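Local coordinates for insecticidal crystal protein Cry35Ab1 (Bacillus thuringiensis, PDB 4JP0) that acts with Cry34Ab1 as one half of a binary insecticidal toxin against western corn rootworm, whose larval midgut epithelium is probably the main target, at residues 93-97 and 98-102; 266-269 and 270-273; 194-197 and 198-202. One frame throughout, in Å; residues are numbered along the deposited sequence.

Interaction 1. Residues 93-97 and 98-102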
ATOM      1  N   ILE A  93      13.643 -18.596   5.153  1.00 19.04           N
ATOM      2  CA  ILE A  93      15.096 -18.819   5.162  1.00 20.20           C
ATOM      3  C   ILE A  93      15.495 -18.860   6.617  1.00 21.64           C
ATOM      4  O   ILE A  93      15.365 -17.877   7.329  1.00 22.65           O
ATOM      5  CB  ILE A  93      15.789 -17.692   4.396  1.00 21.08           C
ATOM      6  CG1 ILE A  93      15.280 -17.693   2.961  1.00 19.50           C
ATOM      7  CG2 ILE A  93      17.279 -17.878   4.376  1.00 19.96           C
ATOM      8  CD1 ILE A  93      15.927 -16.589   2.123  1.00 23.85           C
ATOM      9  N   LYS A  94      15.938 -20.027   7.068  1.00 20.93           N
ATOM     10  CA  LYS A  94      16.100 -20.307   8.479  1.00 22.55           C
ATOM     11  C   LYS A  94      17.568 -20.481   8.809  1.00 22.39           C
ATOM     12  O   LYS A  94      18.206 -21.355   8.260  1.00 20.46           O
ATOM     13  CB  LYS A  94      15.380 -21.633   8.789  1.00 22.15           C
ATOM     14  CG  LYS A  94      13.940 -21.742   8.243  1.00 25.93           C
ATOM     15  CD  LYS A  94      13.168 -22.989   8.805  1.00 25.54           C
ATOM     16  CE  LYS A  94      13.783 -24.328   8.303  1.00 26.45           C
ATOM     17  NZ  LYS A  94      13.208 -25.568   8.999  1.00 29.07           N
ATOM     18  N   ALA A  95      18.094 -19.645   9.701  1.00 24.15           N
ATOM     19  CA  ALA A  95      19.476 -19.794  10.149  1.00 25.47           C
ATOM     20  C   ALA A  95      19.697 -21.173  10.779  1.00 27.13           C
ATOM     21  O   ALA A  95      18.879 -21.632  11.604  1.00 25.71           O
ATOM     22  CB  ALA A  95      19.823 -18.709  11.155  1.00 27.33           C
ATOM     23  N   ASN A  96      20.793 -21.830  10.401  1.00 27.12           N
ATOM     24  CA  ASN A  96      21.120 -23.152  10.949  1.00 29.30           C
ATOM     25  C   ASN A  96      22.621 -23.215  11.067  1.00 30.19           C
ATOM     26  O   ASN A  96      23.316 -23.608  10.133  1.00 30.06           O
ATOM     27  CB  ASN A  96      20.599 -24.278  10.044  1.00 30.09           C
ATOM     28  CG  ASN A  96      20.604 -25.639  10.726  1.00 31.39           C
ATOM     29  OD1 ASN A  96      20.344 -25.750  11.936  1.00 33.09           O
ATOM     30  ND2 ASN A  96      20.868 -26.684   9.952  1.00 29.56           N
ATOM     31  N   GLY A  97      23.115 -22.790  12.218  1.00 30.69           N
ATOM     32  CA  GLY A  97      24.535 -22.679  12.427  1.00 32.03           C
ATOM     33  C   GLY A  97      25.072 -21.614  11.490  1.00 31.58           C
ATOM     34  O   GLY A  97      24.566 -20.496  11.421  1.00 31.99           O
ATOM     35  N   SER A  98      26.087 -21.977  10.725  1.00 31.77           N
ATOM     36  CA  SER A  98      26.737 -21.007   9.861  1.00 31.15           C
ATOM     37  C   SER A  98      26.113 -20.919   8.464  1.00 29.68           C
ATOM     38  O   SER A  98      26.577 -20.168   7.606  1.00 29.64           O
ATOM     39  CB  SER A  98      28.231 -21.352   9.763  1.00 32.58           C
ATOM     40  OG  SER A  98      28.398 -22.763   9.608  1.00 34.42           O
ATOM     41  N   SER A  99      25.061 -21.662   8.206  1.00 28.04           N
ATOM     42  CA  SER A  99      24.422 -21.620   6.899  1.00 24.66           C
ATOM     43  C   SER A  99      22.918 -21.384   7.044  1.00 23.66           C
ATOM     44  O   SER A  99      22.468 -20.904   8.027  1.00 24.62           O
ATOM     45  CB  SER A  99      24.713 -22.901   6.161  1.00 24.97           C
ATOM     46  OG  SER A  99      26.071 -23.056   5.912  1.00 24.15           O
ATOM     47  N   TYR A 100      22.169 -21.750   6.051  1.00 20.31           N
ATOM     48  CA  TYR A 100      20.725 -21.577   6.098  1.00 19.69           C
ATOM     49  C   TYR A 100      19.989 -22.731   5.470  1.00 18.39           C
ATOM     50  O   TYR A 100      20.469 -23.341   4.532  1.00 16.92           O
ATOM     51  CB  TYR A 100      20.305 -20.352   5.279  1.00 19.66           C
ATOM     52  CG  TYR A 100      20.759 -19.014   5.801  1.00 20.61           C
ATOM     53  CD1 TYR A 100      21.894 -18.392   5.291  1.00 22.69           C
ATOM     54  CD2 TYR A 100      20.040 -18.352   6.778  1.00 21.13           C
ATOM     55  CE1 TYR A 100      22.299 -17.152   5.740  1.00 25.87           C
ATOM     56  CE2 TYR A 100      20.443 -17.098   7.229  1.00 26.47           C
ATOM     57  CZ  TYR A 100      21.573 -16.506   6.714  1.00 27.67           C
ATOM     58  OH  TYR A 100      21.975 -15.261   7.186  1.00 29.36           O
ATOM     59  N   VAL A 101      18.796 -22.998   5.982  1.00 17.37           N
ATOM     60  CA  VAL A 101      17.890 -23.957   5.366  1.00 17.71           C
ATOM     61  C   VAL A 101      16.867 -23.114   4.628  1.00 17.65           C
ATOM     62  O   VAL A 101      16.363 -22.101   5.188  1.00 17.58           O
ATOM     63  CB  VAL A 101      17.173 -24.819   6.436  1.00 18.05           C
ATOM     64  CG1 VAL A 101      16.017 -25.665   5.811  1.00 17.24           C
ATOM     65  CG2 VAL A 101      18.203 -25.709   7.154  1.00 20.95           C
ATOM     66  N   ILE A 102      16.589 -23.472   3.372  1.00 15.00           N
ATOM     67  CA  ILE A 102      15.642 -22.707   2.568  1.00 14.82           C
ATOM     68  C   ILE A 102      14.426 -23.580   2.407  1.00 15.07           C
ATOM     69  O   ILE A 102      14.480 -24.649   1.817  1.00 14.13           O
ATOM     70  CB  ILE A 102      16.263 -22.268   1.206  1.00 14.94           C
ATOM     71  CG1 ILE A 102      17.432 -21.315   1.470  1.00 14.78           C
ATOM     72  CG2 ILE A 102      15.208 -21.563   0.366  1.00 15.12           C
ATOM     73  CD1 ILE A 102      18.374 -21.040   0.254  1.00 13.89           C
TER

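Interaction 2. Residues 266-269 and 270-273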
ATOM      1  N   GLY A 266       1.343  -9.236 -10.450  1.00 32.58           N
ATOM      2  CA  GLY A 266       1.142 -10.171  -9.355  1.00 29.56           C
ATOM      3  C   GLY A 266       0.348  -9.644  -8.167  1.00 27.22           C
ATOM      4  O   GLY A 266      -0.219 -10.423  -7.426  1.00 27.04           O
ATOM      5  N   GLY A 267       0.298  -8.329  -7.980  1.00 25.23           N
ATOM      6  CA  GLY A 267      -0.443  -7.763  -6.848  1.00 22.65           C
ATOM      7  C   GLY A 267       0.286  -7.725  -5.498  1.00 22.06           C
ATOM      8  O   GLY A 267       1.450  -8.084  -5.399  1.00 20.65           O
ATOM      9  N   THR A 268      -0.413  -7.266  -4.460  1.00 21.25           N
ATOM     10  CA  THR A 268       0.197  -7.057  -3.153  1.00 20.68           C
ATOM     11  C   THR A 268      -0.461  -7.871  -2.047  1.00 20.75           C
ATOM     12  O   THR A 268      -0.321  -7.540  -0.857  1.00 19.21           O
ATOM     13  CB  THR A 268       0.104  -5.558  -2.795  1.00 20.70           C
ATOM     14  OG1 THR A 268      -1.204  -5.083  -3.155  1.00 22.25           O
ATOM     15  CG2 THR A 268       1.053  -4.727  -3.659  1.00 20.51           C
ATOM     16  N   ASP A 269      -1.172  -8.939  -2.403  1.00 20.33           N
ATOM     17  CA  ASP A 269      -1.869  -9.719  -1.404  1.00 22.28           C
ATOM     18  C   ASP A 269      -0.960 -10.187  -0.290  1.00 21.61           C
ATOM     19  O   ASP A 269      -1.370 -10.303   0.807  1.00 21.52           O
ATOM     20  CB  ASP A 269      -2.614 -10.921  -1.966  1.00 23.20           C
ATOM     21  CG  ASP A 269      -3.613 -11.458  -0.985  1.00 27.85           C
ATOM     22  OD1 ASP A 269      -4.545 -10.725  -0.687  1.00 29.68           O
ATOM     23  OD2 ASP A 269      -3.444 -12.547  -0.458  1.00 30.38           O
ATOM     24  N   GLU A 270       0.281 -10.462  -0.624  1.00 19.63           N
ATOM     25  CA  GLU A 270       1.189 -11.008   0.354  1.00 19.15           C
ATOM     26  C   GLU A 270       1.823  -9.975   1.267  1.00 19.09           C
ATOM     27  O   GLU A 270       2.633 -10.345   2.125  1.00 18.41           O
ATOM     28  CB  GLU A 270       2.261 -11.901  -0.299  1.00 19.45           C
ATOM     29  CG  GLU A 270       1.717 -13.241  -0.761  1.00 20.21           C
ATOM     30  CD  GLU A 270       2.598 -13.922  -1.799  1.00 22.07           C
ATOM     31  OE1 GLU A 270       3.498 -13.276  -2.367  1.00 25.09           O
ATOM     32  OE2 GLU A 270       2.373 -15.095  -2.088  1.00 24.66           O
ATOM     33  N   ILE A 271       1.491  -8.695   1.076  1.00 17.34           N
ATOM     34  CA  ILE A 271       1.980  -7.682   1.994  1.00 17.80           C
ATOM     35  C   ILE A 271       0.812  -6.921   2.621  1.00 17.52           C
ATOM     36  O   ILE A 271       0.974  -5.808   3.145  1.00 17.45           O
ATOM     37  CB  ILE A 271       3.011  -6.700   1.328  1.00 16.77           C
ATOM     38  CG1 ILE A 271       2.381  -5.964   0.140  1.00 17.40           C
ATOM     39  CG2 ILE A 271       4.291  -7.482   0.879  1.00 15.03           C
ATOM     40  CD1 ILE A 271       3.112  -4.671  -0.242  1.00 15.95           C
ATOM     41  N   LYS A 272      -0.367  -7.497   2.550  1.00 18.14           N
ATOM     42  CA  LYS A 272      -1.536  -6.809   3.115  1.00 19.94           C
ATOM     43  C   LYS A 272      -1.425  -6.389   4.581  1.00 20.14           C
ATOM     44  O   LYS A 272      -1.982  -5.350   4.974  1.00 20.40           O
ATOM     45  CB  LYS A 272      -2.841  -7.611   2.911  1.00 21.74           C
ATOM     46  CG  LYS A 272      -2.889  -8.901   3.674  1.00 23.59           C
ATOM     47  CD  LYS A 272      -4.112  -9.738   3.255  1.00 27.19           C
ATOM     48  CE  LYS A 272      -3.760 -11.228   3.173  1.00 31.96           C
ATOM     49  NZ  LYS A 272      -5.005 -12.014   3.450  1.00 34.76           N
ATOM     50  N   THR A 273      -0.725  -7.164   5.390  1.00 19.83           N
ATOM     51  CA  THR A 273      -0.541  -6.797   6.796  1.00 20.23           C
ATOM     52  C   THR A 273       0.340  -5.559   6.883  1.00 19.95           C
ATOM     53  O   THR A 273       0.093  -4.655   7.684  1.00 19.28           O
ATOM     54  CB  THR A 273       0.115  -7.952   7.562  1.00 20.70           C
ATOM     55  OG1 THR A 273      -0.827  -9.022   7.685  1.00 21.84           O
ATOM     56  CG2 THR A 273       0.423  -7.567   9.001  1.00 20.51           C
TER
HETATM   57  O   HOH W   1       2.422  -9.251  -2.375  1.00 23.33           O

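Interaction 3. Residues 194-197 and 198-202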
ATOM      1  N   ASN A 194      13.691  -5.638 -16.012  1.00 17.55           N
ATOM      2  CA  ASN A 194      15.096  -5.728 -15.616  1.00 18.40           C
ATOM      3  C   ASN A 194      15.628  -4.378 -15.202  1.00 18.97           C
ATOM      4  O   ASN A 194      16.340  -4.273 -14.216  1.00 18.67           O
ATOM      5  CB  ASN A 194      15.968  -6.402 -16.703  1.00 18.15           C
ATOM      6  CG  ASN A 194      15.609  -7.878 -16.902  1.00 21.26           C
ATOM      7  OD1 ASN A 194      15.000  -8.489 -16.026  1.00 21.02           O
ATOM      8  ND2 ASN A 194      15.930  -8.443 -18.083  1.00 24.00           N
ATOM      9  N   THR A 195      15.232  -3.331 -15.920  1.00 19.57           N
ATOM     10  CA  THR A 195      15.675  -2.004 -15.577  1.00 20.21           C
ATOM     11  C   THR A 195      15.020  -1.550 -14.273  1.00 19.75           C
ATOM     12  O   THR A 195      15.641  -0.867 -13.456  1.00 18.92           O
ATOM     13  CB  THR A 195      15.327  -1.017 -16.682  1.00 21.59           C
ATOM     14  OG1 THR A 195      15.936  -1.457 -17.903  1.00 23.22           O
ATOM     15  CG2 THR A 195      16.005   0.319 -16.411  1.00 23.32           C
ATOM     16  N   GLN A 196      13.760  -1.942 -14.107  1.00 18.42           N
ATOM     17  CA  GLN A 196      13.015  -1.692 -12.890  1.00 18.03           C
ATOM     18  C   GLN A 196      13.726  -2.185 -11.611  1.00 17.67           C
ATOM     19  O   GLN A 196      13.931  -1.436 -10.644  1.00 16.14           O
ATOM     20  CB  GLN A 196      11.635  -2.362 -13.007  1.00 17.49           C
ATOM     21  CG  GLN A 196      10.709  -2.012 -11.861  1.00 19.41           C
ATOM     22  CD  GLN A 196       9.436  -2.814 -11.865  1.00 20.21           C
ATOM     23  OE1 GLN A 196       9.486  -4.040 -11.951  1.00 18.46           O
ATOM     24  NE2 GLN A 196       8.280  -2.131 -11.764  1.00 18.64           N
ATOM     25  N   ILE A 197      14.083  -3.456 -11.590  1.00 15.54           N
ATOM     26  CA  ILE A 197      14.715  -3.979 -10.399  1.00 15.80           C
ATOM     27  C   ILE A 197      16.122  -3.375 -10.146  1.00 16.54           C
ATOM     28  O   ILE A 197      16.575  -3.340  -9.017  1.00 15.77           O
ATOM     29  CB  ILE A 197      14.750  -5.528 -10.418  1.00 14.73           C
ATOM     30  CG1 ILE A 197      14.878  -6.051  -8.977  1.00 13.18           C
ATOM     31  CG2 ILE A 197      15.908  -6.028 -11.301  1.00 14.17           C
ATOM     32  CD1 ILE A 197      14.474  -7.508  -8.824  1.00 14.05           C
ATOM     33  N   LYS A 198      16.812  -2.946 -11.204  1.00 17.03           N
ATOM     34  CA  LYS A 198      18.141  -2.379 -11.055  1.00 20.19           C
ATOM     35  C   LYS A 198      18.134  -0.948 -10.563  1.00 20.71           C
ATOM     36  O   LYS A 198      19.092  -0.519  -9.901  1.00 23.08           O
ATOM     37  CB  LYS A 198      18.906  -2.459 -12.395  1.00 19.57           C
ATOM     38  CG  LYS A 198      19.431  -3.833 -12.618  1.00 21.77           C
ATOM     39  CD  LYS A 198      19.939  -4.057 -14.039  1.00 29.06           C
ATOM     40  CE  LYS A 198      21.228  -3.371 -14.309  1.00 32.65           C
ATOM     41  NZ  LYS A 198      21.358  -3.117 -15.787  1.00 34.79           N
ATOM     42  N   THR A 199      17.054  -0.231 -10.842  1.00 19.58           N
ATOM     43  CA  THR A 199      16.998   1.176 -10.523  1.00 21.17           C
ATOM     44  C   THR A 199      15.975   1.526  -9.466  1.00 19.94           C
ATOM     45  O   THR A 199      16.168   2.498  -8.759  1.00 20.02           O
ATOM     46  CB  THR A 199      16.736   2.053 -11.773  1.00 21.10           C
ATOM     47  OG1 THR A 199      15.474   1.708 -12.360  1.00 21.22           O
ATOM     48  CG2 THR A 199      17.782   1.768 -12.854  1.00 23.02           C
ATOM     49  N   THR A 200      14.904   0.764  -9.336  1.00 18.23           N
ATOM     50  CA  THR A 200      13.886   1.095  -8.377  1.00 17.33           C
ATOM     51  C   THR A 200      13.286  -0.173  -7.756  1.00 15.92           C
ATOM     52  O   THR A 200      12.155  -0.403  -7.883  1.00 15.46           O
ATOM     53  CB  THR A 200      12.788   2.049  -8.978  1.00 18.32           C
ATOM     54  OG1 THR A 200      11.762   2.235  -8.041  1.00 16.61           O
ATOM     55  CG2 THR A 200      12.200   1.483 -10.228  1.00 18.26           C
ATOM     56  N   PRO A 201      14.116  -0.992  -7.125  1.00 15.34           N
ATOM     57  CA  PRO A 201      13.617  -2.293  -6.639  1.00 14.84           C
ATOM     58  C   PRO A 201      12.515  -2.127  -5.607  1.00 14.48           C
ATOM     59  O   PRO A 201      11.704  -3.019  -5.454  1.00 12.64           O
ATOM     60  CB  PRO A 201      14.857  -2.952  -6.010  1.00 15.38           C
ATOM     61  CG  PRO A 201      15.804  -1.760  -5.733  1.00 14.04           C
ATOM     62  CD  PRO A 201      15.571  -0.832  -6.888  1.00 16.57           C
ATOM     63  N   TYR A 202      12.531  -1.015  -4.878  1.00 12.86           N
ATOM     64  CA  TYR A 202      11.403  -0.687  -4.006  1.00 12.75           C
ATOM     65  C   TYR A 202      10.724   0.576  -4.444  1.00 13.47           C
ATOM     66  O   TYR A 202      11.381   1.605  -4.643  1.00 14.13           O
ATOM     67  CB  TYR A 202      11.827  -0.541  -2.548  1.00 11.68           C
ATOM     68  CG  TYR A 202      12.218  -1.864  -1.943  1.00 12.75           C
ATOM     69  CD1 TYR A 202      13.547  -2.330  -2.021  1.00 13.47           C
ATOM     70  CD2 TYR A 202      11.259  -2.684  -1.354  1.00 13.31           C
ATOM     71  CE1 TYR A 202      13.927  -3.581  -1.457  1.00 12.76           C
ATOM     72  CE2 TYR A 202      11.621  -3.915  -0.795  1.00 13.44           C
ATOM     73  CZ  TYR A 202      12.940  -4.355  -0.854  1.00 12.83           C
ATOM     74  OH  TYR A 202      13.231  -5.587  -0.332  1.00 12.82           O
TER
HETATM   75  O   HOH W   2      18.801  -2.741  -7.445  1.00 27.37           O

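Interaction 1. Residues 93-97 and 98-102
K94 and V101 hold each other by both backbone groups, and the shorter of the two bonds, from K94 N to V101 O at 2.8 Å, is nearly straight, with 173° at the hydrogen. The return bond runs from V101 N to K94 O at 2.9 Å. V101 O also receives a CA-H...O contact from I93 CA, and K94 O one from Y100 CA, so each carbonyl oxygen meets an N-H and a CA-H of the facing strand. Nearer the turn, N96 and S99 form the next hydrogen-bonded pair: N96 N reaches S99 O at 3.0 Å, and the return bond from S99 N to N96 O is longer, its donor well above the carbonyl plane of N96.

On the face that carries I93, A95 and Y100, the I93 methyl CG2 lies against the Y100 ring, 3.7 Å from Y100 CD2, approaching it obliquely. It gets there because CG2 stands anti to the I93 backbone N, with CG1 turned the other way toward I102. K94 O lies at the edge of the same ring.

V101, buried, carries the contact on the other face, which it shares with K94, N96 and S99. Its two methyls divide the work: V101 CG1 meets the methylene K94 CE at 3.6 Å, while V101 CG2 packs on CB and ND2 of N96. The bend of the lysine chain at chi3 (-67°) helps lay CE over the valine, and beyond it NZ is bound by E126 and Q103. N96 ND2 is held by Q134, and S99 OG by N136.

G97 and S98 make the corner, a type II' turn with glycine at the positive-phi position. The whole is a beta hairpin with a two-residue loop, joining strands 91-96 and 99-104 in the ricin B-type beta-trefoil domain.

Interaction 2. Residues 266-269 and 270-273
T268 O and I271 N close a type I beta turn, 3-10-like in its backbone, that leads into helix 272-279 with I271 at the N-cap position. The backbone bonding is modest. The bond from I271 N to T268 O is 2.9 Å long and fairly straight at 164°, although the N-H comes from above the carbonyl plane of T268. One residue on, K272 N reaches D269 O only weakly, at 3.5 Å. A water adds a weak bridge, accepting from E270 N and donating to G267 O.

The apolar contact is between T268 and I271. I271 CG1 sits between its own backbone N and carbonyl carbon (chi1 60°), which lays it against T268, 3.3 Å from T268 O and 3.7 Å from T268 CB; CD1 reaches on to the T268 methyl. M185 touches both side chains.

The polar side chains of T268 and E270 are bonded to other parts of the fold, T268 OG1 to L247 O and E270 OE1 to Y82 OH, while the backbone amide T273 N donates to D53 OD2. Y82 and D53 belong to the beta-trefoil domain, so the turn joins the start of helix 272-279 to it.

D269 and K272 carry opposite charges and run side by side in the same direction without bonding: the methylene K272 CE comes 3.9 Å from D269 OD2, while K272 NZ stops 4.2 Å from D269 OD2, beyond a salt bridge.

Interaction 3. Residues 194-197 and 198-202
T195 O is approached by three donors of the residues that follow it, and the shortest bond comes from a side chain: T199 OG1 donates to it at 2.8 Å. With chi1 near 61° the threonine hydroxyl turns back toward the preceding turn, and it meets T195 O from above the carbonyl plane. T199 N, at 3.0 Å from T195 O, and K198 N are weaker partners of the same oxygen. K198 N also points to N194 O at 3.3 Å, another weak bond, so its hydrogen is shared between two carbonyls.

The next acceptor, Q196 O, is held mainly by T200 N, 2.7 Å away with 156° at the hydrogen, and T199 N adds a long, weak bond. I197 O is served differently. P201 has no N-H to offer, and its CD sits 3.4 Å from I197 O instead; a water donates to that oxygen at 2.8 Å and weakly to K198 O.

Side-chain groups find partners elsewhere: T195 OG1 with D192, Q196 NE2 with Y203 OH, and T200 OG1 with Y323 N, besides a weak bond to Y202 O. Apolar contact is light, with I197 CG1 meeting P201 CB at 4.3 Å while F50 of strand 43-52 lies against I197.

This is the C-terminal end of helix 193-199. Weak, forked amide bonds are supplemented by the T199 hydroxyl on T195 O and by a water on I197 O, with T200 N binding Q196 O; these three carbonyls thus probably stay satisfied even as the chain leaves helical geometry at T200 to enter strand 202-221.

Overall arrangement
The three contacts follow the chain in the order 1, 3, 2, and none touches another. Interaction 1 is set apart in the trefoil domain, its centre about 26 Å from that of interaction 2 and about 27 Å from that of interaction 3. The other two both belong to the insecticidal crystal toxin (P42) part and are closer, with centres about 19 Å and nearest atoms about 8 Å apart. Both also lean on the trefoil, and on the same strand, 43-52: I52 lies against E270 and I271, F50 against I197 and F48 against P201. Interactions 2 and 3 are thus consistent with two places where the toxin part meets the trefoil, while the centre of interaction 1 is about 31 Å from the centre of the chain.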